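Local coordinates for protein phosphatase Slingshot homolog 2 (Homo sapiens, PDB 2NT2) that dephosphorylates and activates the actin-depolymerizing factor cofilin, and so regulates actin filament dynamics, with the catalytic domain of the longer protein forming this chain, at residues 21-24 with 25-29; 128-131 with 132-136; 100-103 with 104-108; 35-38 with 39-42. The protein carries 1 engineered substitution. All blocks are in the same frame, centred on the assembly; numbering follows the deposited sequence.

Contact 1 of 4, residues 21-24 with 25-29; sequences NLED and LQNRG
The short surface helix 22-27, closed by an N-cap at one end and a Schellman motif at the other, carries a salt bridge that links Asp24 to Arg28 one turn on, at the C-terminal end of the helix. Asp24 OD2 accepts a bent hydrogen bond from Arg28 NE at 2.8 Å, on its syn side but 28° out of the carboxylate plane. Seen from the arginine, the oxygen sits at the guanidinium edge and close to its plane, while the carboxylate is turned 49° against that plane. CG of Asp24 is anti to the backbone N (chi1 -173°), which sends the carboxylate alongside the helix to meet an arginine chain extended from CG to NE. Ser3 and Pro4 of the N-terminal segment lie against this pair.

At the start of the helix, Asn21 OD1 accepts from Asp24 N at 3.0 Å, approached from above the amide plane. At the other end Gly29, with positive phi, turns the chain out of the helix, and its N bonds to Gln26 O at 3.0 Å. Leu25, the buried side chain of the turn, faces inward against Ile33 of strand 30-35. On the outer side, Glu23 and Gln26 run side by side. Asn27 lies alongside the preceding turn: its N bonds to Glu23 O at 3.0 Å, and its CG rests 3.1 Å from Glu23 O.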
# COMPACT_ATOMS: atom_id res chain seq x y z
N ASN A 21 -9.48 -11.88 -6.10
CA ASN A 21 -9.31 -12.52 -7.41
C ASN A 21 -8.05 -13.37 -7.44
O ASN A 21 -7.02 -12.94 -7.95
CB ASN A 21 -9.27 -11.45 -8.49
CG ASN A 21 -9.20 -11.98 -9.90
OD1 ASN A 21 -8.68 -13.07 -10.15
ND2 ASN A 21 -9.71 -11.21 -10.85
N LEU A 22 -8.13 -14.58 -6.90
CA LEU A 22 -6.99 -15.44 -6.64
C LEU A 22 -6.12 -15.67 -7.87
O LEU A 22 -4.91 -15.44 -7.85
CB LEU A 22 -7.46 -16.78 -6.07
CG LEU A 22 -6.46 -17.92 -5.94
CD1 LEU A 22 -5.22 -17.50 -5.17
CD2 LEU A 22 -7.10 -19.13 -5.27
N GLU A 23 -6.76 -16.15 -8.94
CA GLU A 23 -6.06 -16.46 -10.18
C GLU A 23 -5.30 -15.24 -10.68
O GLU A 23 -4.17 -15.36 -11.17
CB GLU A 23 -7.05 -16.94 -11.22
CG GLU A 23 -6.86 -18.30 -11.83
CD GLU A 23 -6.20 -19.34 -10.96
OE1 GLU A 23 -4.94 -19.38 -10.93
OE2 GLU A 23 -6.91 -20.13 -10.29
N ASP A 24 -5.90 -14.06 -10.58
CA ASP A 24 -5.21 -12.86 -11.05
C ASP A 24 -3.89 -12.67 -10.29
O ASP A 24 -2.85 -12.42 -10.87
CB ASP A 24 -6.07 -11.61 -10.90
CG ASP A 24 -5.40 -10.41 -11.55
OD1 ASP A 24 -5.52 -10.25 -12.78
OD2 ASP A 24 -4.74 -9.62 -10.84
N LEU A 25 -3.99 -12.78 -8.98
CA LEU A 25 -2.91 -12.63 -8.02
C LEU A 25 -1.81 -13.66 -8.26
O LEU A 25 -0.63 -13.32 -8.34
CB LEU A 25 -3.45 -12.79 -6.59
CG LEU A 25 -4.31 -11.63 -6.08
CD1 LEU A 25 -4.66 -11.80 -4.62
CD2 LEU A 25 -3.58 -10.31 -6.31
N GLN A 26 -2.22 -14.92 -8.37
CA GLN A 26 -1.27 -16.01 -8.59
C GLN A 26 -0.49 -15.77 -9.88
O GLN A 26 0.73 -15.88 -9.91
CB GLN A 26 -2.00 -17.35 -8.63
CG GLN A 26 -1.11 -18.54 -8.32
CD GLN A 26 -1.89 -19.77 -7.90
OE1 GLN A 26 -2.42 -20.49 -8.75
NE2 GLN A 26 -1.94 -20.03 -6.60
N ASN A 27 -1.21 -15.43 -10.95
CA ASN A 27 -0.61 -15.20 -12.25
C ASN A 27 0.38 -14.04 -12.24
O ASN A 27 1.39 -14.05 -12.94
CB ASN A 27 -1.69 -14.95 -13.31
CG ASN A 27 -2.50 -16.19 -13.61
OD1 ASN A 27 -2.19 -17.29 -13.15
ND2 ASN A 27 -3.58 -16.01 -14.37
N ARG A 28 0.08 -13.01 -11.44
CA ARG A 28 0.95 -11.85 -11.38
C ARG A 28 2.16 -12.12 -10.49
O ARG A 28 3.04 -11.27 -10.38
CB ARG A 28 0.19 -10.63 -10.88
CG ARG A 28 -0.92 -10.19 -11.83
CD ARG A 28 -1.73 -9.05 -11.22
NE ARG A 28 -2.61 -8.42 -12.19
CZ ARG A 28 -2.21 -7.53 -13.10
NH1 ARG A 28 -0.93 -7.18 -13.15
NH2 ARG A 28 -3.08 -7.00 -13.95
N GLY A 29 2.20 -13.28 -9.86
CA GLY A 29 3.31 -13.69 -9.02
C GLY A 29 3.26 -13.11 -7.62
O GLY A 29 4.29 -12.96 -6.96

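Contact 2 of 4, residues 128-131 with 132-136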
# COMPACT_ATOMS: atom_id res chain seq x y z
N ASN A 128 -7.02 10.47 1.64
CA ASN A 128 -7.94 11.41 2.31
C ASN A 128 -7.13 12.55 2.92
O ASN A 128 -5.94 12.40 3.21
CB ASN A 128 -8.83 10.67 3.28
CG ASN A 128 -8.37 10.45 4.69
OD1 ASN A 128 -7.66 11.23 5.33
ND2 ASN A 128 -8.80 9.32 5.27
N PRO A 129 -7.76 13.71 3.08
CA PRO A 129 -7.05 14.94 3.43
C PRO A 129 -6.15 14.78 4.66
O PRO A 129 -5.06 15.35 4.70
CB PRO A 129 -8.18 15.93 3.75
CG PRO A 129 -9.33 15.43 2.95
CD PRO A 129 -9.22 13.93 2.96
N SER A 130 -6.62 14.02 5.64
CA SER A 130 -5.79 13.70 6.81
C SER A 130 -4.63 12.79 6.41
O SER A 130 -3.52 12.90 6.93
CB SER A 130 -6.62 13.04 7.90
OG SER A 130 -5.81 12.46 8.90
N PHE A 131 -4.86 11.90 5.45
CA PHE A 131 -3.74 11.06 5.01
C PHE A 131 -2.72 11.91 4.28
O PHE A 131 -1.51 11.70 4.39
CB PHE A 131 -4.24 9.90 4.15
CG PHE A 131 -4.99 8.84 4.95
CD1 PHE A 131 -5.61 7.78 4.31
CD2 PHE A 131 -5.05 8.93 6.33
CE1 PHE A 131 -6.29 6.83 5.05
CE2 PHE A 131 -5.73 7.98 7.07
CZ PHE A 131 -6.34 6.92 6.43
N MET A 132 -3.22 12.92 3.56
CA MET A 132 -2.29 13.83 2.88
C MET A 132 -1.43 14.60 3.86
O MET A 132 -0.22 14.73 3.68
CB MET A 132 -3.04 14.78 1.95
CG MET A 132 -3.81 14.10 0.83
SD MET A 132 -2.82 13.82 -0.65
CE MET A 132 -1.69 12.56 -0.10
N ARG A 133 -2.05 15.14 4.91
CA ARG A 133 -1.31 15.86 5.94
C ARG A 133 -0.19 14.99 6.50
O ARG A 133 0.92 15.46 6.75
CB ARG A 133 -2.25 16.30 7.05
CG ARG A 133 -1.83 17.58 7.76
CD ARG A 133 -1.53 17.32 9.23
NE ARG A 133 -2.34 18.13 10.13
CZ ARG A 133 -1.95 19.26 10.73
NH1 ARG A 133 -0.73 19.73 10.52
NH2 ARG A 133 -2.79 19.90 11.53
N GLN A 134 -0.50 13.71 6.70
CA GLN A 134 0.44 12.80 7.34
C GLN A 134 1.63 12.45 6.45
O GLN A 134 2.74 12.27 6.94
CB GLN A 134 -0.28 11.52 7.77
CG GLN A 134 -1.09 11.69 9.04
CD GLN A 134 -2.23 10.70 9.16
OE1 GLN A 134 -2.02 9.49 9.20
NE2 GLN A 134 -3.44 11.23 9.23
N LEU A 135 1.40 12.37 5.15
CA LEU A 135 2.48 12.11 4.20
C LEU A 135 3.46 13.28 4.16
O LEU A 135 4.67 13.06 4.08
CB LEU A 135 1.92 11.84 2.80
CG LEU A 135 1.28 10.46 2.59
CD1 LEU A 135 0.41 10.46 1.35
CD2 LEU A 135 2.33 9.37 2.51
N GLU A 136 2.93 14.50 4.25
CA GLU A 136 3.73 15.70 4.42
C GLU A 136 4.54 15.63 5.71
O GLU A 136 5.71 16.00 5.75
CB GLU A 136 2.84 16.94 4.49
CG GLU A 136 2.31 17.46 3.17
CD GLU A 136 1.24 18.53 3.38
OE1 GLU A 136 1.22 19.13 4.48
OE2 GLU A 136 0.44 18.74 2.45
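Ser130 and Gln134 meet one turn apart on the flank of their helix that faces the loop around residues 59-63. Gln134 NE2 comes within 2.7 Å of Ser130 OG, yet the angle is too poor for a hydrogen bond. Each group is held instead by that loop: Ser130 OG bonds to Glu59 O, Gln134 NE2 to Thr61 O, and Gln134 OE1 accepts from Leu63 N. With both ends of its amide engaged, Gln134 has little freedom to flip. The same amide stands beside Phe131, the two planes 84° apart, and NE2 reaches the ring edge at CD2, 4.0 Å away.

These residues open the C-terminal helix 129-143 of the phosphatase domain, with Asn128 as its N-cap. Asn128 OD1 accepts from Phe131 N at 2.9 Å, the donor standing 42° above the amide plane. Meanwhile ND2 of Asn128 lies 3.4 Å above the centre of the Phe131 ring and bonds to Asp57 OD1. The tight packing belongs to the buried Phe131 and Leu135, both against helix 94-107; the Phe131 side chain is about 8 Å from that of Ser88, the engineered substitute for the phosphocysteine nucleophile.

The other flank is looser. Pro129 lies exposed, and of the Arg133 side chain CB stays near the preceding turn, 3.6 Å from Ser130 O, before the bent chain leads away.

Contact 3 of 4, residues 100-103 with 104-108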
# COMPACT_ATOMS: atom_id res chain seq x y z
N ILE A 100 2.57 5.38 -1.35
CA ILE A 100 3.34 6.60 -1.58
C ILE A 100 4.45 6.75 -0.53
O ILE A 100 5.58 7.10 -0.86
CB ILE A 100 2.46 7.86 -1.58
CG1 ILE A 100 1.54 7.99 -2.79
CG2 ILE A 100 3.33 9.10 -1.44
CD1 ILE A 100 0.15 8.51 -2.50
N ALA A 101 4.11 6.48 0.72
CA ALA A 101 5.04 6.55 1.84
C ALA A 101 6.19 5.56 1.66
O ALA A 101 7.34 5.89 1.93
CB ALA A 101 4.33 6.26 3.15
N TYR A 102 5.88 4.34 1.23
CA TYR A 102 6.96 3.36 1.05
C TYR A 102 7.98 3.86 0.02
O TYR A 102 9.18 3.74 0.24
CB TYR A 102 6.39 2.01 0.62
CG TYR A 102 7.45 1.01 0.21
CD1 TYR A 102 8.21 0.35 1.17
CD2 TYR A 102 7.70 0.73 -1.13
CE1 TYR A 102 9.18 -0.56 0.81
CE2 TYR A 102 8.67 -0.18 -1.50
CZ TYR A 102 9.41 -0.82 -0.52
OH TYR A 102 10.38 -1.73 -0.89
N ALA A 103 7.50 4.41 -1.08
CA ALA A 103 8.36 4.93 -2.14
C ALA A 103 9.23 6.08 -1.66
O ALA A 103 10.42 6.16 -1.98
CB ALA A 103 7.52 5.36 -3.34
N MET A 104 8.66 6.97 -0.85
CA MET A 104 9.44 8.04 -0.23
C MET A 104 10.59 7.46 0.59
O MET A 104 11.76 7.80 0.43
CB MET A 104 8.56 8.88 0.69
CG MET A 104 7.62 9.85 0.00
SD MET A 104 6.35 10.50 1.10
CE MET A 104 7.32 11.49 2.22
N LYS A 105 10.22 6.54 1.48
CA LYS A 105 11.20 5.88 2.33
C LYS A 105 12.21 5.07 1.52
O LYS A 105 13.42 5.24 1.67
CB LYS A 105 10.50 4.96 3.33
CG LYS A 105 11.45 4.42 4.39
CD LYS A 105 10.74 4.17 5.71
CE LYS A 105 11.52 3.17 6.55
NZ LYS A 105 12.95 3.59 6.70
N GLU A 106 11.71 4.19 0.67
CA GLU A 106 12.51 3.21 -0.05
C GLU A 106 13.46 3.86 -1.05
O GLU A 106 14.66 3.57 -1.05
CB GLU A 106 11.60 2.19 -0.74
CG GLU A 106 12.29 1.12 -1.55
CD GLU A 106 13.27 0.28 -0.75
OE1 GLU A 106 12.86 -0.49 0.14
OE2 GLU A 106 14.48 0.38 -1.03
N TYR A 107 12.94 4.72 -1.94
CA TYR A 107 13.83 5.27 -2.97
C TYR A 107 14.24 6.69 -2.65
O TYR A 107 14.96 7.32 -3.43
CB TYR A 107 13.17 5.16 -4.35
CG TYR A 107 12.68 3.75 -4.64
CD1 TYR A 107 11.34 3.51 -4.89
CD2 TYR A 107 13.55 2.67 -4.65
CE1 TYR A 107 10.89 2.22 -5.15
CE2 TYR A 107 13.11 1.39 -4.91
CZ TYR A 107 11.77 1.17 -5.16
OH TYR A 107 11.32 -0.11 -5.42
N GLY A 108 13.80 7.19 -1.50
CA GLY A 108 14.13 8.51 -1.01
C GLY A 108 13.54 9.61 -1.87
O GLY A 108 14.15 10.66 -2.08
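Tyr102 and Glu106 lie side by side one turn apart, pointing the same way. CB of Glu106 sits over one face of the phenol, 3.9 Å from the ring centroid and 15° off its normal, a CH-pi contact. Glu106 CG is anti to the backbone N (chi1 179°) and the chain then bends at chi2 (58°), which carries the carboxylate along the ring toward the hydroxyl. Glu106 OE1 ends 3.0 Å from Tyr102 OH. That hydroxyl is satisfied by His10 NE2, to which it is hydrogen-bonded, while Glu106 OE1 has a long, weak ion pair with Lys78 NZ that may temper its charge.

Four backbone N-H groups are satisfied by carbonyls one turn back. Met104 N bonds to Ile100 O at 3.1 Å, Lys105 N to Ala101 O at 3.0 Å, Glu106 N to Tyr102 O at 2.6 Å, and Tyr107 N to Ala103 O at 2.9 Å. Gly108, with positive phi, leaves the helical path. The ammonium of Lys105 finds a cation-pi partner in Tyr71. Among apolar groups, Ile100 CG2 touches Met104 SD at 4.2 Å.

Helix 94-107 packs against three other helices. Its Ile100 side lies on helix 111-121, Ala101 and Met104 meet helix 129-143, Tyr102 and Glu106 face helix 67-79, and Tyr107 sets its ring edge-to-face with Phe8 of strand 5-8.

Contact 4 of 4, residues 35-38 with 39-42; sequences NVTR and EIDN
Thr37 OG1 is gripped from several directions. It accepts from Ile40 N at 2.8 Å, is hydrogen-bonded to a bridging water at 2.8 Å, and lies 3.0 Å from Asn35 OD1. The water also donates to Thr37 O and, at 2.5 Å, to Ile40 O, tying the two limbs of the loop together. With chi1 at 86°, OG1 sits between the backbone N and the carbonyl carbon, within reach of the returning chain. The methyl CG2 then presses tightly on Ile40 CD1, 3.3 Å away, the two side chains crossing at about a right angle.

Asn35 adds a second tie: its ND2 donates to Ile40 O at 3.2 Å from well above the carbonyl plane, 62° out of it. Glu39 OE2 takes a weak bond from Arg38 N, while its OE1 forms a salt bridge with Arg94. Asn42 ND2 bonds to Asn52 OD1.

Val36 centres an inverse gamma turn as the chain leaves strand 30-35. Thr37 comes about 4 Å, side chain to side chain, from Ser88, engineered in place of the phosphocysteine nucleophile: as in other protein-tyrosine phosphatases, loops following the parallel strands gather round the active site.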
# COMPACT_ATOMS: atom_id res chain seq x y z
N ASN A 35 -3.01 -5.82 3.50
CA ASN A 35 -4.40 -5.45 3.64
C ASN A 35 -4.55 -4.30 4.63
O ASN A 35 -4.56 -4.52 5.84
CB ASN A 35 -5.19 -6.68 4.11
CG ASN A 35 -6.68 -6.44 4.17
OD1 ASN A 35 -7.12 -5.29 4.13
ND2 ASN A 35 -7.44 -7.53 4.26
N VAL A 36 -4.65 -3.09 4.11
CA VAL A 36 -4.72 -1.86 4.88
C VAL A 36 -6.15 -1.49 5.24
O VAL A 36 -6.62 -0.38 4.95
CB VAL A 36 -4.08 -0.69 4.11
CG1 VAL A 36 -3.75 0.46 5.06
CG2 VAL A 36 -2.82 -1.15 3.39
N THR A 37 -6.88 -2.44 5.82
CA THR A 37 -8.27 -2.22 6.20
C THR A 37 -8.56 -2.88 7.56
O THR A 37 -7.84 -3.79 7.97
CB THR A 37 -9.29 -2.78 5.20
OG1 THR A 37 -9.55 -4.16 5.50
CG2 THR A 37 -8.83 -2.71 3.76
N ARG A 38 -9.64 -2.42 8.18
CA ARG A 38 -10.22 -3.08 9.34
C ARG A 38 -11.36 -4.00 8.91
O ARG A 38 -11.54 -5.07 9.51
CB ARG A 38 -10.75 -2.05 10.34
CG ARG A 38 -11.52 -2.69 11.49
CD ARG A 38 -10.66 -2.79 12.74
NE ARG A 38 -10.48 -4.17 13.18
CZ ARG A 38 -9.54 -4.61 14.00
NH1 ARG A 38 -8.64 -3.78 14.51
NH2 ARG A 38 -9.49 -5.90 14.32
N GLU A 39 -12.11 -3.58 7.91
CA GLU A 39 -13.37 -4.17 7.50
C GLU A 39 -13.29 -5.18 6.37
O GLU A 39 -14.23 -5.92 6.08
CB GLU A 39 -14.32 -3.02 7.09
CG GLU A 39 -14.04 -2.44 5.71
CD GLU A 39 -13.05 -1.30 5.71
OE1 GLU A 39 -13.12 -0.44 4.80
OE2 GLU A 39 -12.18 -1.22 6.61
N ILE A 40 -12.16 -5.27 5.66
CA ILE A 40 -12.09 -6.27 4.59
C ILE A 40 -11.29 -7.47 5.06
O ILE A 40 -10.29 -7.34 5.77
CB ILE A 40 -11.49 -5.70 3.30
CG1 ILE A 40 -12.39 -4.66 2.61
CG2 ILE A 40 -11.13 -6.79 2.31
CD1 ILE A 40 -11.99 -3.26 3.00
N ASP A 41 -11.74 -8.65 4.65
CA ASP A 41 -11.14 -9.91 5.05
C ASP A 41 -9.88 -10.25 4.26
O ASP A 41 -9.65 -9.71 3.18
CB ASP A 41 -12.18 -11.03 4.89
CG ASP A 41 -13.41 -10.76 5.73
OD1 ASP A 41 -14.54 -10.73 5.18
OD2 ASP A 41 -13.27 -10.55 6.95
N ASN A 42 -9.10 -11.15 4.84
CA ASN A 42 -8.06 -11.94 4.22
C ASN A 42 -8.70 -13.13 3.49
O ASN A 42 -9.01 -14.15 4.11
CB ASN A 42 -7.07 -12.47 5.25
CG ASN A 42 -6.21 -11.41 5.91
OD1 ASN A 42 -5.39 -11.73 6.77
ND2 ASN A 42 -6.38 -10.16 5.49
O HOH W 1 -8.72 -6.18 7.30

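How the contacts relate
Along the chain the order is contact 1, contact 4, contact 3, contact 2, all within one phosphatase catalytic domain. Strand 30-35 joins the first two: helix 22-27 precedes it, and residues 35-42 run from its last residue into the loop after it, the two centres about 18 Å apart. Contacts 2 and 3 belong to different helices, 129-143 and 94-107, which touch where Leu135 CD2 meets Ala101 CB at 3.8 Å. Contacts 1 and 2 lie on opposite sides of the chain's centre, about 31 Å apart between centres. Contacts 2 and 4, about 7 Å apart at their nearest atoms, both approach Ser88, consistent with an active site bordered by elements distant in sequence.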